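Local coordinates for secretion protein Snm4 (Mycobacterium xenopi, PDB 7B7J) that probably forms part of the pore complex of the mycobacterial ESX-5 type VII secretion system, to which it contributes a cytosolic ubiquitin-like domain, at residues 26-31 / 60-65; 19-24 / 94-99; 72-77 / 103-108; 34-39 / 87-92. All blocks are in the same frame, centred on the assembly; numbering follows the deposited sequence.

Contact 1: 26-31 / 60-65; sequences MAADVQ and LGVAPL
The carbonyl oxygen of A27 takes the backbone N-H of V30, with V30 N 2.8 Å from A27 O, and A27 N returns a bond to V30 O at 3.0 Å. This reciprocal pair closes a type I' beta turn with A28 and D29 at its two corners, both at positive phi, and leaves three methyl-bearing residues facing the loop 60-65. A27 CB meets L65 CD1 at 3.8 Å, A28 CB lies 4.0 Å from V62 CG1, and the other L65 branch, CD2, approaches A28 CB at 4.2 Å. L65 thus sets one methyl against each of two successive alanines. The turn joins strands 20-27 and 30-37, the first hairpin of the ubiquitin-like fold, and the partner loop follows helix 42-60, whose end is marked by a Schellman motif with G61 at positive phi. Farther along, V30 and L60 reach toward each other tip to tip, V30 CG1 meeting L60 CD1 at 3.8 Å. With CG1 anti to the V30 backbone N (chi1 168°), it is this methyl and not CG2 that meets L60. No hydrogen bond crosses between the two segments, and the contact is purely apolar. Helix 42-60 packs alongside: V53 touches A27, L57 touches V62 and L50 touches L65, while N54 OD1 accepts the backbone N-H of L65.

Contact 2: 19-24 / 94-99; sequences QAAVVA and VYDGDR
D96 slants across V22 and brings one carboxylate oxygen to the strand: V22 N donates to D96 OD1 at 2.8 Å, nearly straight (167°) and nearly in line with the C-O bond of the acceptor. The D96 side chain leaves with CG beside its own backbone N (chi1 -66°), which turns OD1 toward V22 and also sets it 3.3 Å from A21 CA. A water donates to the same OD1 and, weakly, to A20 O, so the oxygen has two donors. Just beyond, G97 N bonds to V22 O at 2.6 Å, and A24 N meets D98 O at 2.9 Å in the carbonyl plane. These bonds bring the chain into parallel pairing with strand 20-27, bridged at A24 and R99; such pairing of first and last strands is a feature of the ubiquitin-like (beta-grasp) fold. R99 CB, CG and NE all pass close to A24 CB, NE at 4.1 Å, and R99 NH2 bonds to Q31 OE1. A looser apolar touch joins V23 CG1 to V94 CG1, 4.4 Å apart. Residues Y95 to D98 form a type II turn, in which D98 OD2 takes Y95 N at 2.9 Å from above the carboxylate plane. Strand 20-27 is hydrogen-bonded along its other edge to strand 30-37, and L89 packs on both A21 and V94, while strand 99-107 starts from the bridge.

Contact 3: 72-77 / 103-108; sequences RWMLCL and KFLEDT
One face of the W73 indole is occupied by F104. Its CB sits 3.5 Å from the centroid of the six-membered ring, only 8° off the normal, a CH-pi contact, while the phenyl ring turns its edge to the five-membered ring, with centroids 4.8 Å apart and planes at 53°. F104 CD1 lies over the indole, 3.6 Å from W73 CE2 and NE1, and W73 CG lies at the F104 ring edge, in its plane. At the rim of the indole K103 N lies in plane, and K103 O comes to 3.3 Å from W73 CE3. F104 CG is anti to the backbone N (chi1 -174°), which carries the ring to the indole face and puts CE1 near R72 N. W73-F104 is a non-hydrogen-bonded pair of antiparallel strands in the ubiquitin-like sheet, flanked by the hydrogen-bonded pairs R72-L105 and M74-K103; L105 N to R72 O, at 2.8 Å, is the straightest of their four bonds. On the reverse face of the sheet R72 and L105 lie side by side, pointing the same way. M74 folds its chain at the last torsion and lays CE on L105 CB at 3.8 Å, and K103 CD passes 4.0 Å from C76 SG. Strand 70-76, outermost within this chain, pairs with strand 99-107, and its W73 side faces helix 42-60, where I46 and L50 receive the indole.

Contact 4: 34-39 / 87-92; sequences VVLDAH and LSLTEQ
T90 turns its hydroxyl beside its own backbone N (chi1 -59°), so OG1 and N converge on the carbonyl oxygen of A38. T90 OG1 donates to A38 O at 2.7 Å and T90 N to A38 O at 3.2 Å, the two arriving from opposite faces of the carbonyl plane; the oxygen is therefore gripped by two donors of one residue. S88 sets OG between its backbone N and carbonyl carbon (chi1 73°), which lets it accept E91 N at 3.0 Å, an ST motif, while CB rests 3.4 Å from A38 O. E91 answers with OE1, whose anti lone pair receives S88 N at 2.9 Å, and these two bonds tie S88 to E91 across residues 89-91, which have helical backbone angles. D37 OD1 accepts H39 N in an Asx turn at the end of strand 30-37. The H39 ring crosses T90 at a slant, CE1 lying 3.8 Å from T90 OG1; a water in the ring plane bridges H39 ND1 and S88 OG. A second water links D37 O to L89 N. L89 CD1 also touches L36 CB at 4.0 Å. L89 is buried, meeting I42 and M45 of helix 42-60, together with L83 and V94. In the ubiquitin-like sheet strand 30-37, outermost within this chain, pairs with strand 20-27, and the loop 87-92 closes on its end.

In the fold
Contacts 2 and 4 are partly buried and lie only about 7 Å apart between centres on one side of the domain, whereas contacts 1 and 3 are surface contacts. Contact 1 is wholly apolar across its segments; contact 2 relies on main-chain bonds and one carboxylate; contact 3 combines strand pairing with aromatic packing; contact 4 uses a doubly bonded carbonyl, with two waters bridging. All four reach the same sheet. Strand 20-27 serves contacts 1 and 2, and strand 30-37 serves contacts 1 and 4. Contacts 2 and 4 meet through probable hydrogen bonds from A21 N to L36 O and from V94 N to L89 O. W73 of contact 3 packs against L65 of contact 1.

Contact 1: 26-31 / 60-65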
loop_
_atom_site.group_PDB
_atom_site.type_symbol
_atom_site.label_atom_id
_atom_site.label_comp_id
_atom_site.label_asym_id
_atom_site.label_seq_id
_atom_site.Cartn_x
_atom_site.Cartn_y
_atom_site.Cartn_z
ATOM N N MET A 26 3.239 -4.782 3.277
ATOM C CA MET A 26 2.741 -5.941 4.027
ATOM C C MET A 26 1.249 -6.034 3.690
ATOM O O MET A 26 0.490 -5.043 3.991
ATOM C CB MET A 26 3.024 -5.791 5.492
ATOM C CG MET A 26 4.389 -5.505 5.825
ATOM S SD MET A 26 5.429 -6.981 5.458
ATOM C CE MET A 26 4.762 -8.303 6.385
ATOM N N ALA A 27 0.754 -7.257 3.380
ATOM C CA ALA A 27 -0.698 -7.466 3.163
ATOM C C ALA A 27 -0.981 -8.838 3.637
ATOM O O ALA A 27 -0.268 -9.777 3.195
ATOM C CB ALA A 27 -1.014 -7.420 1.664
ATOM N N ALA A 28 -1.986 -9.120 4.422
ATOM C CA ALA A 28 -2.273 -10.487 4.832
ATOM C C ALA A 28 -1.034 -11.237 5.338
ATOM O O ALA A 28 -0.949 -12.436 5.029
ATOM C CB ALA A 28 -2.924 -11.310 3.701
ATOM N N ASP A 29 -0.142 -10.627 6.188
ATOM C CA ASP A 29 1.050 -11.260 6.713
ATOM C C ASP A 29 2.018 -11.635 5.642
ATOM O O ASP A 29 3.001 -12.284 6.009
ATOM C CB ASP A 29 0.639 -12.367 7.610
ATOM C CG ASP A 29 -0.187 -11.885 8.784
ATOM O OD1 ASP A 29 0.247 -10.979 9.567
ATOM O OD2 ASP A 29 -1.249 -12.494 8.909
ATOM N N VAL A 30 1.863 -11.164 4.408
ATOM C CA VAL A 30 2.821 -11.464 3.300
ATOM C C VAL A 30 3.599 -10.193 2.952
ATOM O O VAL A 30 2.971 -9.144 2.892
ATOM C CB VAL A 30 2.075 -12.002 2.062
ATOM C CG1 VAL A 30 2.944 -12.059 0.817
ATOM C CG2 VAL A 30 1.437 -13.354 2.333
ATOM N N GLN A 31 4.914 -10.303 2.752
ATOM C CA GLN A 31 5.665 -9.070 2.280
ATOM C C GLN A 31 5.779 -9.158 0.800
ATOM O O GLN A 31 6.286 -10.183 0.183
ATOM C CB GLN A 31 7.049 -9.129 2.925
ATOM C CG GLN A 31 7.984 -8.009 2.541
ATOM C CD GLN A 31 9.031 -7.840 3.604
ATOM O OE1 GLN A 31 9.355 -6.740 3.990
ATOM N NE2 GLN A 31 9.787 -8.929 3.939
ATOM N N LEU A 60 -0.051 -17.159 -4.325
ATOM C CA LEU A 60 0.200 -17.879 -3.030
ATOM C C LEU A 60 -1.000 -18.587 -2.449
ATOM O O LEU A 60 -0.766 -19.307 -1.502
ATOM C CB LEU A 60 0.793 -16.901 -2.065
ATOM C CG LEU A 60 2.069 -16.186 -2.412
ATOM C CD1 LEU A 60 2.262 -14.926 -1.651
ATOM C CD2 LEU A 60 3.187 -17.252 -2.221
ATOM N N GLY A 61 -2.154 -18.643 -3.136
ATOM C CA GLY A 61 -3.417 -19.272 -2.692
ATOM C C GLY A 61 -3.934 -18.620 -1.409
ATOM O O GLY A 61 -4.488 -19.384 -0.697
ATOM N N VAL A 62 -3.630 -17.368 -1.168
ATOM C CA VAL A 62 -4.101 -16.503 -0.045
ATOM C C VAL A 62 -5.339 -15.707 -0.482
ATOM O O VAL A 62 -5.417 -15.266 -1.725
ATOM C CB VAL A 62 -3.004 -15.550 0.397
ATOM C CG1 VAL A 62 -3.493 -14.532 1.432
ATOM C CG2 VAL A 62 -1.845 -16.308 0.992
ATOM N N ALA A 63 -6.300 -15.530 0.455
ATOM C CA ALA A 63 -7.618 -14.963 0.060
ATOM C C ALA A 63 -7.256 -13.510 -0.255
ATOM O O ALA A 63 -6.456 -12.903 0.415
ATOM C CB ALA A 63 -8.707 -15.173 1.113
ATOM N N PRO A 64 -7.759 -12.981 -1.356
ATOM C CA PRO A 64 -7.463 -11.614 -1.736
ATOM C C PRO A 64 -8.049 -10.608 -0.687
ATOM O O PRO A 64 -8.951 -10.901 0.145
ATOM C CB PRO A 64 -8.128 -11.432 -3.116
ATOM C CG PRO A 64 -9.053 -12.508 -3.220
ATOM C CD PRO A 64 -8.653 -13.633 -2.275
ATOM N N LEU A 65 -7.465 -9.418 -0.671
ATOM C CA LEU A 65 -7.926 -8.411 0.310
ATOM C C LEU A 65 -9.236 -7.842 -0.220
ATOM O O LEU A 65 -9.304 -7.558 -1.425
ATOM C CB LEU A 65 -6.851 -7.339 0.468
ATOM C CG LEU A 65 -5.549 -7.768 1.138
ATOM C CD1 LEU A 65 -4.673 -6.555 1.390
ATOM C CD2 LEU A 65 -5.823 -8.500 2.437
#

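Contact 2: 19-24 / 94-99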
loop_
_atom_site.group_PDB
_atom_site.type_symbol
_atom_site.label_atom_id
_atom_site.label_comp_id
_atom_site.label_asym_id
_atom_site.label_seq_id
_atom_site.Cartn_x
_atom_site.Cartn_y
_atom_site.Cartn_z
ATOM N N GLN A 19 12.144 9.274 -10.915
ATOM C CA GLN A 19 12.620 8.682 -9.638
ATOM C C GLN A 19 11.692 7.575 -9.129
ATOM O O GLN A 19 10.475 7.676 -9.303
ATOM C CB GLN A 19 12.842 9.742 -8.568
ATOM C CG GLN A 19 14.228 9.721 -7.954
ATOM C CD GLN A 19 14.537 11.031 -7.271
ATOM O OE1 GLN A 19 14.182 12.106 -7.751
ATOM N NE2 GLN A 19 15.200 10.944 -6.131
ATOM N N ALA A 20 12.287 6.569 -8.497
ATOM C CA ALA A 20 11.503 5.432 -7.987
ATOM C C ALA A 20 11.832 5.170 -6.525
ATOM O O ALA A 20 12.842 5.679 -6.052
ATOM C CB ALA A 20 11.804 4.209 -8.794
ATOM N N ALA A 21 10.953 4.455 -5.841
ATOM C CA ALA A 21 11.205 4.028 -4.451
ATOM C C ALA A 21 10.938 2.530 -4.476
ATOM O O ALA A 21 9.855 2.060 -4.876
ATOM C CB ALA A 21 10.286 4.805 -3.507
ATOM N N VAL A 22 11.815 1.763 -3.844
ATOM C CA VAL A 22 11.639 0.325 -3.597
ATOM C C VAL A 22 11.083 0.164 -2.147
ATOM O O VAL A 22 11.806 0.488 -1.163
ATOM C CB VAL A 22 13.040 -0.312 -3.735
ATOM C CG1 VAL A 22 12.926 -1.840 -3.385
ATOM C CG2 VAL A 22 13.627 -0.080 -5.108
ATOM N N VAL A 23 9.856 -0.381 -2.066
ATOM C CA VAL A 23 9.135 -0.417 -0.810
ATOM C C VAL A 23 8.756 -1.842 -0.550
ATOM O O VAL A 23 8.399 -2.494 -1.477
ATOM C CB VAL A 23 8.023 0.575 -0.850
ATOM C CG1 VAL A 23 8.330 1.982 -1.296
ATOM C CG2 VAL A 23 6.903 0.266 -1.700
ATOM N N ALA A 24 8.634 -2.147 0.699
ATOM C CA ALA A 24 8.069 -3.414 1.153
ATOM C C ALA A 24 6.590 -3.191 1.588
ATOM O O ALA A 24 6.404 -2.257 2.389
ATOM C CB ALA A 24 8.887 -3.845 2.237
ATOM N N VAL A 94 9.202 8.483 2.734
ATOM C CA VAL A 94 9.218 7.039 2.555
ATOM C C VAL A 94 10.274 6.794 1.465
ATOM O O VAL A 94 10.179 7.266 0.321
ATOM C CB VAL A 94 7.865 6.474 2.052
ATOM C CG1 VAL A 94 7.927 4.938 1.904
ATOM C CG2 VAL A 94 6.769 6.934 3.002
ATOM N N TYR A 95 11.291 6.113 1.855
ATOM C CA TYR A 95 12.495 5.845 0.958
ATOM C C TYR A 95 12.735 4.362 0.708
ATOM O O TYR A 95 12.065 3.481 1.286
ATOM C CB TYR A 95 13.628 6.390 1.705
ATOM C CG TYR A 95 13.529 7.879 1.940
ATOM C CD1 TYR A 95 13.104 8.762 0.963
ATOM C CD2 TYR A 95 13.718 8.325 3.214
ATOM C CE1 TYR A 95 12.980 10.137 1.216
ATOM C CE2 TYR A 95 13.660 9.693 3.465
ATOM C CZ TYR A 95 13.310 10.577 2.482
ATOM O OH TYR A 95 13.315 11.925 2.802
ATOM N N ASP A 96 13.751 4.114 -0.164
ATOM C CA ASP A 96 14.096 2.699 -0.478
ATOM C C ASP A 96 14.137 1.888 0.795
ATOM O O ASP A 96 15.017 2.245 1.711
ATOM C CB ASP A 96 15.353 2.666 -1.296
ATOM C CG ASP A 96 15.230 3.275 -2.682
ATOM O OD1 ASP A 96 14.196 3.135 -3.289
ATOM O OD2 ASP A 96 16.307 3.703 -3.207
ATOM N N GLY A 97 13.584 0.754 0.782
ATOM C CA GLY A 97 13.676 -0.210 1.887
ATOM C C GLY A 97 12.582 -0.009 2.968
ATOM O O GLY A 97 12.461 -0.894 3.856
ATOM N N ASP A 98 11.910 1.116 3.000
ATOM C CA ASP A 98 10.770 1.395 3.914
ATOM C C ASP A 98 9.731 0.329 3.718
ATOM O O ASP A 98 9.430 -0.152 2.616
ATOM C CB ASP A 98 10.381 2.841 3.939
ATOM C CG ASP A 98 11.365 3.817 4.628
ATOM O OD1 ASP A 98 12.331 3.379 5.227
ATOM O OD2 ASP A 98 11.185 4.965 4.474
ATOM N N ARG A 99 8.913 0.090 4.823
ATOM C CA ARG A 99 7.890 -0.896 4.823
ATOM C C ARG A 99 6.547 -0.169 5.231
ATOM O O ARG A 99 6.539 0.656 6.197
ATOM C CB ARG A 99 8.146 -1.991 5.870
ATOM C CG ARG A 99 7.199 -3.114 5.888
ATOM C CD ARG A 99 7.714 -4.193 6.784
ATOM N NE ARG A 99 8.892 -4.932 6.141
ATOM C CZ ARG A 99 10.153 -4.714 6.359
ATOM N NH1 ARG A 99 10.488 -4.098 7.466
ATOM N NH2 ARG A 99 11.031 -5.285 5.547
HETATM O O HOH W 1 14.694 3.566 -6.027
#

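Contact 3: 72-77 / 103-108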
loop_
_atom_site.group_PDB
_atom_site.type_symbol
_atom_site.label_atom_id
_atom_site.label_comp_id
_atom_site.label_asym_id
_atom_site.label_seq_id
_atom_site.Cartn_x
_atom_site.Cartn_y
_atom_site.Cartn_z
ATOM N N ARG A 72 -12.125 2.680 3.480
ATOM C CA ARG A 72 -11.070 3.310 2.694
ATOM C C ARG A 72 -9.829 2.471 2.843
ATOM O O ARG A 72 -9.502 2.107 3.984
ATOM C CB ARG A 72 -10.808 4.748 3.122
ATOM C CG ARG A 72 -12.058 5.656 3.000
ATOM C CD ARG A 72 -11.961 7.150 3.357
ATOM N NE ARG A 72 -12.239 7.009 4.738
ATOM C CZ ARG A 72 -11.336 6.724 5.646
ATOM N NH1 ARG A 72 -10.032 6.721 5.359
ATOM N NH2 ARG A 72 -11.785 6.443 6.855
ATOM N N TRP A 73 -9.157 2.187 1.759
ATOM C CA TRP A 73 -7.862 1.478 1.768
ATOM C C TRP A 73 -6.790 2.532 1.976
ATOM O O TRP A 73 -6.982 3.631 1.434
ATOM C CB TRP A 73 -7.628 0.753 0.440
ATOM C CG TRP A 73 -8.278 -0.614 0.338
ATOM C CD1 TRP A 73 -9.395 -0.921 -0.357
ATOM C CD2 TRP A 73 -7.924 -1.798 1.111
ATOM N NE1 TRP A 73 -9.743 -2.226 -0.161
ATOM C CE2 TRP A 73 -8.950 -2.767 0.753
ATOM C CE3 TRP A 73 -6.858 -2.184 1.904
ATOM C CZ2 TRP A 73 -8.952 -4.047 1.261
ATOM C CZ3 TRP A 73 -6.882 -3.473 2.455
ATOM C CH2 TRP A 73 -8.014 -4.322 2.217
ATOM N N MET A 74 -5.814 2.249 2.839
ATOM C CA MET A 74 -4.741 3.205 3.164
ATOM C C MET A 74 -3.396 2.480 3.301
ATOM O O MET A 74 -3.396 1.277 3.562
ATOM C CB MET A 74 -5.223 4.017 4.362
ATOM C CG MET A 74 -5.457 3.125 5.452
ATOM S SD MET A 74 -6.123 4.009 7.028
ATOM C CE MET A 74 -7.534 4.803 6.342
ATOM N N LEU A 75 -2.354 3.191 2.989
ATOM C CA LEU A 75 -0.997 2.757 3.306
ATOM C C LEU A 75 -0.547 3.328 4.645
ATOM O O LEU A 75 -0.574 4.551 4.752
ATOM C CB LEU A 75 0.012 3.085 2.225
ATOM C CG LEU A 75 -0.255 2.277 0.972
ATOM C CD1 LEU A 75 0.574 3.113 -0.101
ATOM C CD2 LEU A 75 0.232 0.836 1.113
ATOM N N CYS A 76 -0.215 2.464 5.535
ATOM C CA CYS A 76 0.059 2.832 6.965
ATOM C C CYS A 76 1.544 2.491 7.379
ATOM O O CYS A 76 2.126 1.509 6.987
ATOM C CB CYS A 76 -0.889 2.131 7.962
ATOM S SG CYS A 76 -2.582 2.655 7.666
ATOM N N LEU A 77 2.130 3.342 8.303
ATOM C CA LEU A 77 3.435 3.131 8.994
ATOM C C LEU A 77 3.145 2.003 9.988
ATOM O O LEU A 77 1.982 1.687 10.224
ATOM C CB LEU A 77 3.910 4.428 9.685
ATOM C CG LEU A 77 4.115 5.584 8.716
ATOM C CD1 LEU A 77 4.574 6.800 9.572
ATOM C CD2 LEU A 77 5.078 5.256 7.595
ATOM N N LYS A 103 -4.011 -1.383 4.536
ATOM C CA LYS A 103 -4.976 -1.699 5.551
ATOM C C LYS A 103 -6.327 -1.076 5.058
ATOM O O LYS A 103 -6.330 -0.065 4.436
ATOM C CB LYS A 103 -4.587 -0.997 6.888
ATOM C CG LYS A 103 -3.384 -1.557 7.600
ATOM C CD LYS A 103 -3.062 -1.079 8.895
ATOM C CE LYS A 103 -3.801 -1.892 9.948
ATOM N NZ LYS A 103 -3.987 -1.087 11.189
ATOM N N PHE A 104 -7.407 -1.649 5.469
ATOM C CA PHE A 104 -8.777 -1.202 5.130
ATOM C C PHE A 104 -9.389 -0.646 6.386
ATOM O O PHE A 104 -9.440 -1.285 7.376
ATOM C CB PHE A 104 -9.646 -2.311 4.552
ATOM C CG PHE A 104 -11.006 -1.904 4.048
ATOM C CD1 PHE A 104 -11.193 -1.075 2.949
ATOM C CD2 PHE A 104 -12.131 -2.166 4.791
ATOM C CE1 PHE A 104 -12.407 -0.615 2.494
ATOM C CE2 PHE A 104 -13.376 -1.716 4.356
ATOM C CZ PHE A 104 -13.531 -0.910 3.219
ATOM N N LEU A 105 -9.887 0.545 6.304
ATOM C CA LEU A 105 -10.606 1.054 7.450
ATOM C C LEU A 105 -12.082 1.125 7.181
ATOM O O LEU A 105 -12.490 1.833 6.223
ATOM C CB LEU A 105 -10.002 2.379 7.818
ATOM C CG LEU A 105 -10.741 2.889 9.077
ATOM C CD1 LEU A 105 -10.953 1.854 10.194
ATOM C CD2 LEU A 105 -9.936 4.018 9.648
ATOM N N GLU A 106 -12.909 0.355 7.799
ATOM C CA GLU A 106 -14.322 0.090 7.624
ATOM C C GLU A 106 -15.000 1.391 8.103
ATOM O O GLU A 106 -14.527 2.035 9.045
ATOM C CB GLU A 106 -14.864 -1.089 8.468
ATOM C CG GLU A 106 -16.344 -1.411 8.226
ATOM C CD GLU A 106 -16.914 -2.596 9.001
ATOM O OE1 GLU A 106 -16.130 -3.183 9.802
ATOM O OE2 GLU A 106 -18.040 -3.014 8.733
ATOM N N ASP A 107 -15.908 1.735 7.498
ATOM C CA ASP A 107 -16.624 2.880 8.110
ATOM C C ASP A 107 -17.832 2.322 8.855
ATOM O O ASP A 107 -18.535 1.518 8.236
ATOM C CB ASP A 107 -17.104 3.917 7.116
ATOM C CG ASP A 107 -17.643 5.026 7.990
ATOM O OD1 ASP A 107 -16.770 5.716 8.549
ATOM O OD2 ASP A 107 -18.865 5.043 8.271
ATOM N N THR A 108 -18.140 2.685 10.090
ATOM C CA THR A 108 -19.117 1.834 10.884
ATOM C C THR A 108 -20.495 2.472 11.226
ATOM O O THR A 108 -20.598 3.582 11.680
ATOM C CB THR A 108 -18.312 1.443 12.120
ATOM O OG1 THR A 108 -17.769 2.664 12.649
ATOM C CG2 THR A 108 -17.078 0.563 11.959
#

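Contact 4: 34-39 / 87-92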
loop_
_atom_site.group_PDB
_atom_site.type_symbol
_atom_site.label_atom_id
_atom_site.label_comp_id
_atom_site.label_asym_id
_atom_site.label_seq_id
_atom_site.Cartn_x
_atom_site.Cartn_y
_atom_site.Cartn_z
ATOM N N VAL A 34 7.956 -3.935 -4.134
ATOM C CA VAL A 34 7.574 -3.240 -5.383
ATOM C C VAL A 34 8.414 -2.045 -5.624
ATOM O O VAL A 34 8.782 -1.423 -4.683
ATOM C CB VAL A 34 6.083 -2.795 -5.232
ATOM C CG1 VAL A 34 5.097 -3.946 -5.319
ATOM C CG2 VAL A 34 5.765 -2.041 -4.054
ATOM N N VAL A 35 8.513 -1.709 -6.835
ATOM C CA VAL A 35 9.078 -0.439 -7.362
ATOM C C VAL A 35 7.954 0.488 -7.668
ATOM O O VAL A 35 7.184 0.205 -8.588
ATOM C CB VAL A 35 10.060 -0.662 -8.492
ATOM C CG1 VAL A 35 10.746 0.647 -8.886
ATOM C CG2 VAL A 35 11.250 -1.680 -8.285
ATOM N N LEU A 36 7.932 1.607 -6.945
ATOM C CA LEU A 36 6.818 2.624 -7.097
ATOM C C LEU A 36 7.338 3.994 -7.562
ATOM O O LEU A 36 8.463 4.393 -7.244
ATOM C CB LEU A 36 5.995 2.786 -5.917
ATOM C CG LEU A 36 5.355 1.561 -5.338
ATOM C CD1 LEU A 36 4.680 1.786 -3.958
ATOM C CD2 LEU A 36 4.357 1.054 -6.334
ATOM N N ASP A 37 6.554 4.714 -8.331
ATOM C CA ASP A 37 6.904 6.131 -8.626
ATOM C C ASP A 37 7.048 6.862 -7.268
ATOM O O ASP A 37 6.080 6.957 -6.540
ATOM C CB ASP A 37 5.829 6.756 -9.495
ATOM C CG ASP A 37 5.999 8.180 -10.037
ATOM O OD1 ASP A 37 6.420 9.027 -9.369
ATOM O OD2 ASP A 37 5.447 8.366 -11.070
ATOM N N ALA A 38 8.172 7.541 -7.094
ATOM C CA ALA A 38 8.566 8.339 -5.863
ATOM C C ALA A 38 7.847 9.696 -5.812
ATOM O O ALA A 38 7.984 10.312 -4.711
ATOM C CB ALA A 38 10.103 8.563 -5.899
ATOM N N HIS A 39 7.225 10.120 -6.901
ATOM C CA HIS A 39 6.671 11.507 -7.022
ATOM C C HIS A 39 5.138 11.510 -7.161
ATOM O O HIS A 39 4.528 12.565 -7.104
ATOM C CB HIS A 39 7.333 12.364 -8.100
ATOM C CG HIS A 39 8.776 12.660 -7.652
ATOM N ND1 HIS A 39 9.044 13.242 -6.367
ATOM C CD2 HIS A 39 10.019 12.395 -8.209
ATOM C CE1 HIS A 39 10.365 13.172 -6.126
ATOM N NE2 HIS A 39 10.966 12.669 -7.237
ATOM N N LEU A 87 -0.013 13.600 -1.023
ATOM C CA LEU A 87 1.454 13.762 -1.077
ATOM C C LEU A 87 2.074 12.485 -1.578
ATOM O O LEU A 87 1.504 11.318 -1.504
ATOM C CB LEU A 87 1.917 14.100 0.340
ATOM C CG LEU A 87 1.479 15.385 1.013
ATOM C CD1 LEU A 87 2.163 15.371 2.340
ATOM C CD2 LEU A 87 1.892 16.577 0.229
ATOM N N SER A 88 3.247 12.679 -2.171
ATOM C CA SER A 88 4.138 11.595 -2.651
ATOM C C SER A 88 4.748 10.769 -1.487
ATOM O O SER A 88 4.903 11.266 -0.372
ATOM C CB SER A 88 5.144 12.007 -3.754
ATOM O OG SER A 88 6.130 12.797 -3.065
ATOM N N LEU A 89 5.328 9.609 -1.902
ATOM C CA LEU A 89 6.245 8.899 -1.014
ATOM C C LEU A 89 7.378 9.836 -0.568
ATOM O O LEU A 89 7.721 9.882 0.623
ATOM C CB LEU A 89 6.805 7.701 -1.729
ATOM C CG LEU A 89 5.792 6.611 -2.020
ATOM C CD1 LEU A 89 6.304 5.563 -3.070
ATOM C CD2 LEU A 89 5.260 5.909 -0.771
ATOM N N THR A 90 8.047 10.441 -1.552
ATOM C CA THR A 90 9.214 11.314 -1.206
ATOM C C THR A 90 8.784 12.389 -0.202
ATOM O O THR A 90 9.571 12.648 0.778
ATOM C CB THR A 90 9.833 11.915 -2.474
ATOM O OG1 THR A 90 10.188 10.750 -3.217
ATOM C CG2 THR A 90 10.947 12.917 -2.296
ATOM N N GLU A 91 7.696 13.048 -0.489
ATOM C CA GLU A 91 7.270 14.178 0.407
ATOM C C GLU A 91 6.973 13.681 1.781
ATOM O O GLU A 91 7.071 14.531 2.729
ATOM C CB GLU A 91 6.034 14.763 -0.195
ATOM C CG GLU A 91 6.307 15.693 -1.388
ATOM C CD GLU A 91 5.051 16.174 -2.131
ATOM O OE1 GLU A 91 4.082 15.431 -2.336
ATOM O OE2 GLU A 91 5.055 17.271 -2.679
ATOM N N GLN A 92 6.647 12.407 2.008
ATOM C CA GLN A 92 6.258 11.830 3.286
ATOM C C GLN A 92 7.465 11.113 3.860
ATOM O O GLN A 92 7.258 10.280 4.760
ATOM C CB GLN A 92 4.982 10.975 3.148
ATOM C CG GLN A 92 3.887 11.882 2.689
ATOM C CD GLN A 92 2.621 11.109 2.635
ATOM O OE1 GLN A 92 1.924 11.051 3.688
ATOM N NE2 GLN A 92 2.198 10.693 1.468
HETATM O O HOH W 2 5.046 8.661 -4.612
HETATM O O HOH W 3 7.454 14.266 -4.644
#